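Long-range contacts in type IV pilus assembly protein PilC (Thermus thermophilus, PDB 2WHN), which probably controls type IV pilus assembly and disassembly from the inner membrane and helps localise the ATPase PilB: residues R8-K13 against N45-E50; K53-D58 against E67-H72. All coordinates share one frame; numbering follows the deposited sequence.

Contact 1: residues R8-K13 against N45-E50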
loop_
_atom_site.group_PDB
_atom_site.type_symbol
_atom_site.label_atom_id
_atom_site.label_comp_id
_atom_site.label_asym_id
_atom_site.label_seq_id
_atom_site.Cartn_x
_atom_site.Cartn_y
_atom_site.Cartn_z
ATOM N N ARG A 8 -5.746 -12.606 11.938
ATOM C CA ARG A 8 -4.982 -11.372 12.110
ATOM C C ARG A 8 -4.794 -10.673 10.766
ATOM O O ARG A 8 -4.109 -11.190 9.884
ATOM C CB ARG A 8 -3.609 -11.664 12.724
ATOM C CG ARG A 8 -3.649 -12.448 14.026
ATOM C CD ARG A 8 -2.242 -12.673 14.557
ATOM N NE ARG A 8 -2.219 -12.901 16.000
ATOM C CZ ARG A 8 -1.224 -12.523 16.798
ATOM N NH1 ARG A 8 -0.177 -11.884 16.293
ATOM N NH2 ARG A 8 -1.277 -12.774 18.099
ATOM N N GLY A 9 -5.421 -9.510 10.610
ATOM C CA GLY A 9 -5.265 -8.708 9.396
ATOM C C GLY A 9 -4.122 -7.718 9.503
ATOM O O GLY A 9 -3.436 -7.662 10.523
ATOM N N PRO A 10 -3.913 -6.918 8.448
ATOM C CA PRO A 10 -2.808 -5.963 8.420
ATOM C C PRO A 10 -2.855 -5.001 9.607
ATOM O O PRO A 10 -3.917 -4.485 9.945
ATOM C CB PRO A 10 -3.041 -5.192 7.114
ATOM C CG PRO A 10 -3.899 -6.089 6.278
ATOM C CD PRO A 10 -4.749 -6.852 7.234
ATOM N N GLY A 11 -1.703 -4.752 10.218
ATOM C CA GLY A 11 -1.604 -3.760 11.276
ATOM C C GLY A 11 -0.930 -2.482 10.814
ATOM O O GLY A 11 -0.630 -2.311 9.628
ATOM N N LEU A 12 -0.729 -1.563 11.751
ATOM C CA LEU A 12 0.020 -0.347 11.487
ATOM C C LEU A 12 1.413 -0.685 10.972
ATOM O O LEU A 12 1.902 -0.061 10.030
ATOM C CB LEU A 12 0.127 0.503 12.758
ATOM C CG LEU A 12 1.018 1.744 12.658
ATOM C CD1 LEU A 12 0.501 2.697 11.592
ATOM C CD2 LEU A 12 1.129 2.452 14.006
ATOM N N LYS A 13 2.063 -1.651 11.613
ATOM C CA LYS A 13 3.394 -2.067 11.197
ATOM C C LYS A 13 3.380 -2.535 9.746
ATOM O O LYS A 13 4.175 -2.069 8.929
ATOM C CB LYS A 13 3.940 -3.172 12.104
ATOM C CG LYS A 13 5.458 -3.292 12.060
ATOM C CD LYS A 13 5.965 -4.439 12.920
ATOM C CE LYS A 13 5.384 -5.769 12.460
ATOM N NZ LYS A 13 5.373 -5.891 10.974
ATOM N N ASN A 45 2.348 -10.444 6.321
ATOM C CA ASN A 45 0.974 -10.748 6.707
ATOM C C ASN A 45 0.172 -11.352 5.554
ATOM O O ASN A 45 0.024 -10.732 4.504
ATOM C CB ASN A 45 0.281 -9.487 7.227
ATOM C CG ASN A 45 -1.143 -9.746 7.676
ATOM O OD1 ASN A 45 -1.383 -10.117 8.826
ATOM N ND2 ASN A 45 -2.097 -9.535 6.778
ATOM N N ARG A 46 -0.356 -12.554 5.761
ATOM C CA ARG A 46 -1.014 -13.303 4.689
ATOM C C ARG A 46 -2.212 -12.563 4.116
ATOM O O ARG A 46 -2.477 -12.627 2.912
ATOM C CB ARG A 46 -1.460 -14.681 5.182
ATOM C CG ARG A 46 -2.081 -15.543 4.092
ATOM C CD ARG A 46 -2.923 -16.666 4.673
ATOM N NE ARG A 46 -4.280 -16.228 4.997
ATOM C CZ ARG A 46 -5.273 -16.152 4.115
ATOM N NH1 ARG A 46 -5.067 -16.477 2.847
ATOM N NH2 ARG A 46 -6.474 -15.747 4.502
ATOM N N LYS A 47 -2.981 -11.930 4.995
ATOM C CA LYS A 47 -4.162 -11.190 4.583
ATOM C C LYS A 47 -3.790 -9.932 3.802
ATOM O O LYS A 47 -4.463 -9.570 2.831
ATOM C CB LYS A 47 -5.020 -10.831 5.797
ATOM C CG LYS A 47 -6.447 -10.448 5.445
ATOM C CD LYS A 47 -7.441 -11.057 6.431
ATOM C CE LYS A 47 -8.849 -11.064 5.855
ATOM N NZ LYS A 47 -9.799 -11.822 6.729
ATOM N N PHE A 48 -2.709 -9.275 4.212
ATOM C CA PHE A 48 -2.204 -8.132 3.461
ATOM C C PHE A 48 -1.661 -8.572 2.109
ATOM O O PHE A 48 -1.855 -7.884 1.105
ATOM C CB PHE A 48 -1.132 -7.379 4.248
ATOM C CG PHE A 48 -0.966 -5.943 3.820
ATOM C CD1 PHE A 48 -1.975 -5.292 3.124
ATOM C CD2 PHE A 48 0.174 -5.235 4.155
ATOM C CE1 PHE A 48 -1.828 -3.967 2.736
ATOM C CE2 PHE A 48 0.314 -3.903 3.794
ATOM C CZ PHE A 48 -0.681 -3.270 3.081
ATOM N N ARG A 49 -1.018 -9.738 2.083
ATOM C CA ARG A 49 -0.522 -10.323 0.839
ATOM C C ARG A 49 -1.665 -10.564 -0.139
ATOM O O ARG A 49 -1.546 -10.273 -1.329
ATOM C CB ARG A 49 0.205 -11.643 1.108
ATOM C CG ARG A 49 1.698 -11.504 1.333
ATOM C CD ARG A 49 2.468 -12.663 0.716
ATOM N NE ARG A 49 1.968 -13.962 1.163
ATOM C CZ ARG A 49 2.006 -14.390 2.421
ATOM N NH1 ARG A 49 2.509 -13.620 3.378
ATOM N NH2 ARG A 49 1.530 -15.590 2.725
ATOM N N GLU A 50 -2.757 -11.134 0.359
ATOM C CA GLU A 50 -3.927 -11.366 -0.471
ATOM C C GLU A 50 -4.495 -10.039 -0.964
ATOM O O GLU A 50 -4.891 -9.915 -2.119
ATOM C CB GLU A 50 -4.987 -12.155 0.300
ATOM C CG GLU A 50 -4.627 -13.619 0.512
ATOM C CD GLU A 50 -5.263 -14.525 -0.522
ATOM O OE1 GLU A 50 -5.662 -14.015 -1.591
ATOM O OE2 GLU A 50 -5.394 -15.742 -0.257
#

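Contact 2: residues K53-D58 against E67-H72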
loop_
_atom_site.group_PDB
_atom_site.type_symbol
_atom_site.label_atom_id
_atom_site.label_comp_id
_atom_site.label_asym_id
_atom_site.label_seq_id
_atom_site.Cartn_x
_atom_site.Cartn_y
_atom_site.Cartn_z
ATOM N N LYS A 53 -2.088 -8.638 -3.730
ATOM C CA LYS A 53 -2.257 -9.375 -4.983
ATOM C C LYS A 53 -3.500 -8.906 -5.734
ATOM O O LYS A 53 -3.501 -8.815 -6.963
ATOM C CB LYS A 53 -2.318 -10.884 -4.728
ATOM C CG LYS A 53 -1.046 -11.444 -4.115
ATOM C CD LYS A 53 -1.118 -12.951 -3.901
ATOM C CE LYS A 53 0.116 -13.439 -3.155
ATOM N NZ LYS A 53 0.206 -14.924 -3.103
ATOM N N GLN A 54 -4.556 -8.597 -4.993
ATOM C CA GLN A 54 -5.770 -8.077 -5.608
ATOM C C GLN A 54 -5.555 -6.653 -6.125
ATOM O O GLN A 54 -6.064 -6.286 -7.181
ATOM C CB GLN A 54 -6.941 -8.126 -4.627
ATOM C CG GLN A 54 -8.222 -7.520 -5.174
ATOM C CD GLN A 54 -8.816 -8.339 -6.303
ATOM O OE1 GLN A 54 -9.158 -9.507 -6.122
ATOM N NE2 GLN A 54 -8.939 -7.728 -7.480
ATOM N N VAL A 55 -4.781 -5.861 -5.393
ATOM C CA VAL A 55 -4.473 -4.499 -5.826
ATOM C C VAL A 55 -3.659 -4.506 -7.116
ATOM O O VAL A 55 -3.938 -3.742 -8.045
ATOM C CB VAL A 55 -3.706 -3.711 -4.748
ATOM C CG1 VAL A 55 -3.219 -2.374 -5.310
ATOM C CG2 VAL A 55 -4.590 -3.491 -3.527
ATOM N N ARG A 56 -2.653 -5.372 -7.167
ATOM C CA ARG A 56 -1.790 -5.469 -8.340
ATOM C C ARG A 56 -2.554 -5.994 -9.554
ATOM O O ARG A 56 -2.347 -5.536 -10.674
ATOM C CB ARG A 56 -0.589 -6.373 -8.049
ATOM C CG ARG A 56 0.298 -6.624 -9.259
ATOM C CD ARG A 56 1.561 -7.362 -8.860
ATOM N NE ARG A 56 2.121 -8.136 -9.963
ATOM C CZ ARG A 56 1.517 -9.179 -10.527
ATOM N NH1 ARG A 56 0.313 -9.553 -10.118
ATOM N NH2 ARG A 56 2.116 -9.841 -11.511
ATOM N N THR A 57 -3.391 -6.998 -9.327
ATOM C CA THR A 57 -4.255 -7.534 -10.373
ATOM C C THR A 57 -5.146 -6.441 -10.950
ATOM O O THR A 57 -5.282 -6.316 -12.164
ATOM C CB THR A 57 -5.150 -8.656 -9.825
ATOM O OG1 THR A 57 -4.332 -9.641 -9.183
ATOM C CG2 THR A 57 -5.945 -9.314 -10.951
ATOM N N ASP A 58 -5.775 -5.673 -10.065
ATOM C CA ASP A 58 -6.667 -4.597 -10.472
ATOM C C ASP A 58 -5.933 -3.564 -11.315
ATOM O O ASP A 58 -6.429 -3.152 -12.364
ATOM C CB ASP A 58 -7.294 -3.925 -9.247
ATOM C CG ASP A 58 -8.379 -4.777 -8.606
ATOM O OD1 ASP A 58 -8.737 -5.821 -9.194
ATOM O OD2 ASP A 58 -8.882 -4.398 -7.526
ATOM N N GLU A 67 -8.141 3.708 -6.741
ATOM C CA GLU A 67 -9.383 2.939 -6.669
ATOM C C GLU A 67 -9.127 1.500 -6.218
ATOM O O GLU A 67 -9.913 0.933 -5.461
ATOM C CB GLU A 67 -10.151 2.953 -7.996
ATOM C CG GLU A 67 -11.366 2.018 -7.984
ATOM C CD GLU A 67 -12.295 2.213 -9.171
ATOM O OE1 GLU A 67 -11.828 2.670 -10.233
ATOM O OE2 GLU A 67 -13.497 1.882 -9.046
ATOM N N ALA A 68 -8.025 0.914 -6.675
ATOM C CA ALA A 68 -7.640 -0.414 -6.204
ATOM C C ALA A 68 -7.442 -0.427 -4.686
ATOM O O ALA A 68 -7.918 -1.332 -3.999
ATOM C CB ALA A 68 -6.387 -0.899 -6.918
ATOM N N LEU A 69 -6.779 0.600 -4.164
ATOM C CA LEU A 69 -6.606 0.755 -2.720
ATOM C C LEU A 69 -7.941 0.945 -2.005
ATOM O O LEU A 69 -8.149 0.423 -0.906
ATOM C CB LEU A 69 -5.694 1.941 -2.405
ATOM C CG LEU A 69 -4.311 1.971 -3.062
ATOM C CD1 LEU A 69 -3.554 3.224 -2.650
ATOM C CD2 LEU A 69 -3.519 0.721 -2.719
ATOM N N SER A 70 -8.820 1.745 -2.600
ATOM C CA SER A 70 -10.035 2.172 -1.916
ATOM C C SER A 70 -10.946 0.986 -1.628
ATOM O O SER A 70 -11.913 1.104 -0.876
ATOM C CB SER A 70 -10.780 3.226 -2.735
ATOM O OG SER A 70 -11.400 2.638 -3.863
ATOM N N LYS A 71 -10.611 -0.164 -2.205
ATOM C CA LYS A 71 -11.380 -1.384 -1.992
ATOM C C LYS A 71 -11.085 -2.015 -0.636
ATOM O O LYS A 71 -11.756 -2.962 -0.230
ATOM C CB LYS A 71 -11.084 -2.401 -3.092
ATOM C CG LYS A 71 -11.804 -2.137 -4.398
ATOM C CD LYS A 71 -11.389 -3.147 -5.453
ATOM C CE LYS A 71 -12.327 -3.119 -6.647
ATOM N NZ LYS A 71 -12.031 -4.227 -7.596
ATOM N N HIS A 72 -10.064 -1.512 0.050
ATOM C CA HIS A 72 -9.536 -2.197 1.225
ATOM C C HIS A 72 -9.411 -1.275 2.436
ATOM O O HIS A 72 -8.802 -0.206 2.358
ATOM C CB HIS A 72 -8.193 -2.852 0.898
ATOM C CG HIS A 72 -8.247 -3.775 -0.282
ATOM N ND1 HIS A 72 -8.685 -5.079 -0.187
ATOM C CD2 HIS A 72 -7.929 -3.579 -1.584
ATOM C CE1 HIS A 72 -8.635 -5.646 -1.379
ATOM N NE2 HIS A 72 -8.184 -4.756 -2.246
HETATM O O HOH W 1 -7.955 -3.990 -5.086
#

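Contact 1: residues R8-K13 against N45-E50
Asn45, the residue that meets the incoming loop, also starts the helix behind it: its carbonyl oxygen, Asn45 O, accepts a hydrogen bond from Arg49 N at 2.8 Å in the first turn of helix 46-60. Asn45 is the N-cap residue of that helix, and its CG stands anti to its own backbone N (chi1 -179°), which carries the side chain in between the loop 8-10 and the first helical turn. The pair is a worked example of a loop laid against a helix start, with a polar part around Asn45 and an apolar part beside it.

The apolar half of the contact belongs to Pro10. Pro10 CB lies over one face of the Phe48 ring, 4.0 Å from Phe48 CG, while Pro10 CG meets Phe48 CB at 3.7 Å. The same proline crosses the Asn45 side chain at about a right angle. Lys47 adds only its root: Lys47 CB comes within 4.2 Å of Gly9 CA, and beyond it the chain bends at chi2 and leads away from the loop.

Gly11 is the N-cap of helix 12-28, and the contact sets the loop just before that helix against the start of helix 46-60, at the surface of an all-helical domain. Phe48 is packed further by Phe18 of helix 12-28, edge-to-face, and by Ile74 and Phe75 of the loop ahead of helix 77-89. Arg46 makes a salt bridge to Glu7, and Leu12 packs on Leu103 and Leu107 of helix 92-109.

Contact 2: residues K53-D58 against E67-H72
Val55 and Ala68 mark the closest backbone approach, their CA atoms 5.2 Å apart, as helix 46-60 meets helix 65-70 and the chain beyond it in broadly opposite directions. The small side chain of Ala68 is consistent with this close approach: Ala68 CB touches Val55 CG1 at 3.8 Å and also packs on Asp58 CB. The two valine branches divide the work. CG1, anti to the backbone N (chi1 171°), takes Ala68 and Leu69 CD2, whereas CG2 slides past the His72 ring, 3.9 Å from its CD2.

Asp58 provides the polar side. Lys71, extended beyond CG, donates from NZ to Asp58 OD2 at 3.2 Å, a salt bridge that arrives from above the carboxylate plane, 47° out of it. Gln54 NE2 makes a weak bond to the other oxygen, OD1. One water donates to Asp58 OD2 at 2.6 Å and to Ala68 O, and is hydrogen-bonded to NE2 of His72 at the ring edge, in plane. It thereby ties the helix carboxylate to a backbone carbonyl and the imidazole; Gln54 CG also meets that edge.

Around this helical hairpin, Met63 of the connecting loop touches Asp58 and Lys71, and Leu69 reaches over to Val80 and Val83 of helix 77-89.

How the contacts relate
Helix 46-60 serves both contacts in turn: its first turn meets the N-terminal loop in contact 1, and its later turns meet helix 65-70 and the following loop in contact 2. The centres lie about 14 Å apart, and the two contacts follow one another along the chain, the first closing before the second opens. Contact 1 spans a long excursion through helices 12-28 and 32-39, whereas contact 2 closes a short helical hairpin. The principle illustrated is that one helix can join distant and local parts of a small domain, here the N-terminal domain of PilC, which is mostly helical and has no strand.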